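Local coordinates for methyltransferase domain-containing protein (Serratia marcescens, PDB 7CLU) that probably catalyses an S-adenosyl-L-methionine-dependent O-methylation in the prodigiosin biosynthetic pathway, working as a dimer, at residues A[57-62]-A[72-77]. Sequence-based numbering, arbitrary orientation.
Sequences LLIALR and GLYHLP
With CG lying beside the backbone N and anti to the carbonyl carbon (chi1 -71°), Tyr74 sends its ring from strand 73-75 toward helix 51-63, where Leu58, with the same first torsion, brings its side chain across the ring at a slant. Leu58 CB sits over one face, 3.9 Å from the centroid of the Tyr74 ring and 22° off the ring normal, which meets the geometry of a CH-pi contact. It is displaced toward the phenol end, with Leu58 CB 3.6 Å from Tyr74 CZ, while Leu58 CD1 follows the CD2-CE2 side at 4.0 Å from Tyr74 CE2. At the ring edge, near its plane, Arg62 contributes only its aliphatic root: CB approaches Tyr74 CE1 to 4.1 Å, and the chain, bent at chi2, then leads the guanidinium away. The phenol oxygen ends beside Ile59, with Tyr74 OH 3.4 Å from Ile59 CG1, and no hydrogen bond spans the two segments.

The axes of helix 57-62 and strand 73-75 pass 10.3 Å apart at 51°, a separation bridged by the tyrosine. Ala40 and Ile43 of helix 40-47 touch both Leu58 and Tyr74, so the ring belongs to the small core where helices meet the two-stranded antiparallel hairpin 68-75. This helices-plus-hairpin build fits the winged-helix type of the O-methyltransferase dimerisation domain, the hairpin being the probable wing. Beyond the contact, Ile59 and Arg62 also pack on Lys282 and Ser283 of the second subunit, placing helix 51-63 between the hairpin and the dimer partner. With no hydrogen bond or charge pair between the two segments, their contact rests on dispersion and CH-pi attraction, the Tyr74 ring being what strand 73-75 offers to the helix here.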
# COMPACT_ATOMS: atom_id res chain seq x y z
N LEU A 57 -7.83 -14.91 4.17
CA LEU A 57 -6.55 -14.54 3.57
C LEU A 57 -6.33 -15.30 2.26
O LEU A 57 -5.89 -14.72 1.26
CB LEU A 57 -5.42 -14.81 4.55
CG LEU A 57 -4.03 -14.44 4.06
CD1 LEU A 57 -4.00 -12.99 3.56
CD2 LEU A 57 -3.02 -14.68 5.18
N LEU A 58 -6.68 -16.59 2.23
CA LEU A 58 -6.47 -17.41 1.04
C LEU A 58 -7.30 -16.91 -0.13
O LEU A 58 -6.80 -16.80 -1.26
CB LEU A 58 -6.80 -18.87 1.35
CG LEU A 58 -5.79 -19.54 2.27
CD1 LEU A 58 -6.40 -20.81 2.80
CD2 LEU A 58 -4.50 -19.80 1.51
N ILE A 59 -8.60 -16.66 0.12
CA ILE A 59 -9.49 -16.17 -0.93
C ILE A 59 -8.97 -14.86 -1.50
O ILE A 59 -9.01 -14.63 -2.71
CB ILE A 59 -10.91 -16.01 -0.37
CG1 ILE A 59 -11.54 -17.37 -0.07
CG2 ILE A 59 -11.79 -15.20 -1.32
CD1 ILE A 59 -12.92 -17.25 0.62
N ALA A 60 -8.50 -13.96 -0.62
CA ALA A 60 -7.91 -12.71 -1.09
C ALA A 60 -6.69 -12.97 -1.96
O ALA A 60 -6.54 -12.38 -3.03
CB ALA A 60 -7.54 -11.82 0.11
N LEU A 61 -5.77 -13.84 -1.50
CA LEU A 61 -4.58 -14.12 -2.29
C LEU A 61 -4.94 -14.77 -3.62
O LEU A 61 -4.29 -14.53 -4.63
CB LEU A 61 -3.62 -15.04 -1.51
CG LEU A 61 -3.06 -14.47 -0.21
CD1 LEU A 61 -2.43 -15.59 0.62
CD2 LEU A 61 -2.05 -13.36 -0.55
N ARG A 62 -5.99 -15.59 -3.63
CA ARG A 62 -6.44 -16.16 -4.90
C ARG A 62 -6.99 -15.07 -5.80
O ARG A 62 -6.64 -14.97 -6.98
CB ARG A 62 -7.50 -17.22 -4.63
CG ARG A 62 -8.42 -17.50 -5.82
CD ARG A 62 -7.64 -18.10 -7.00
NE ARG A 62 -8.52 -18.39 -8.13
CZ ARG A 62 -8.85 -17.51 -9.07
NH1 ARG A 62 -8.38 -16.29 -9.03
NH2 ARG A 62 -9.67 -17.87 -10.06
N GLY A 72 -11.68 -26.15 -4.64
CA GLY A 72 -11.44 -25.95 -3.23
C GLY A 72 -10.00 -26.10 -2.78
O GLY A 72 -9.68 -25.72 -1.64
N LEU A 73 -9.11 -26.61 -3.63
CA LEU A 73 -7.70 -26.78 -3.29
C LEU A 73 -6.90 -25.58 -3.77
O LEU A 73 -7.01 -25.19 -4.93
CB LEU A 73 -7.13 -28.04 -3.93
CG LEU A 73 -7.71 -29.40 -3.55
CD1 LEU A 73 -7.34 -30.44 -4.62
CD2 LEU A 73 -7.20 -29.81 -2.19
N TYR A 74 -6.10 -25.02 -2.88
CA TYR A 74 -5.23 -23.91 -3.24
C TYR A 74 -3.93 -24.46 -3.81
O TYR A 74 -3.41 -25.48 -3.35
CB TYR A 74 -4.96 -23.00 -2.03
CG TYR A 74 -6.21 -22.23 -1.67
CD1 TYR A 74 -6.49 -21.02 -2.29
CD2 TYR A 74 -7.14 -22.75 -0.78
CE1 TYR A 74 -7.65 -20.33 -2.02
CE2 TYR A 74 -8.31 -22.06 -0.49
CZ TYR A 74 -8.56 -20.85 -1.12
OH TYR A 74 -9.70 -20.15 -0.85
N HIS A 75 -3.42 -23.78 -4.84
CA HIS A 75 -2.23 -24.22 -5.54
C HIS A 75 -1.26 -23.05 -5.69
O HIS A 75 -1.66 -21.96 -6.13
CB HIS A 75 -2.59 -24.80 -6.92
CG HIS A 75 -1.42 -24.96 -7.83
ND1 HIS A 75 -0.48 -25.94 -7.66
CD2 HIS A 75 -1.04 -24.25 -8.92
CE1 HIS A 75 0.45 -25.82 -8.60
NE2 HIS A 75 0.12 -24.81 -9.38
N LEU A 76 -0.01 -23.28 -5.31
CA LEU A 76 1.04 -22.28 -5.54
C LEU A 76 1.52 -22.33 -6.99
O LEU A 76 2.08 -23.34 -7.42
CB LEU A 76 2.21 -22.53 -4.60
CG LEU A 76 3.38 -21.57 -4.77
CD1 LEU A 76 2.96 -20.14 -4.43
CD2 LEU A 76 4.55 -22.01 -3.88
N PRO A 77 1.34 -21.26 -7.77
CA PRO A 77 1.81 -21.27 -9.16
C PRO A 77 3.32 -21.43 -9.23
O PRO A 77 4.07 -20.88 -8.41
CB PRO A 77 1.36 -19.91 -9.70
CG PRO A 77 0.16 -19.56 -8.84
CD PRO A 77 0.51 -20.08 -7.47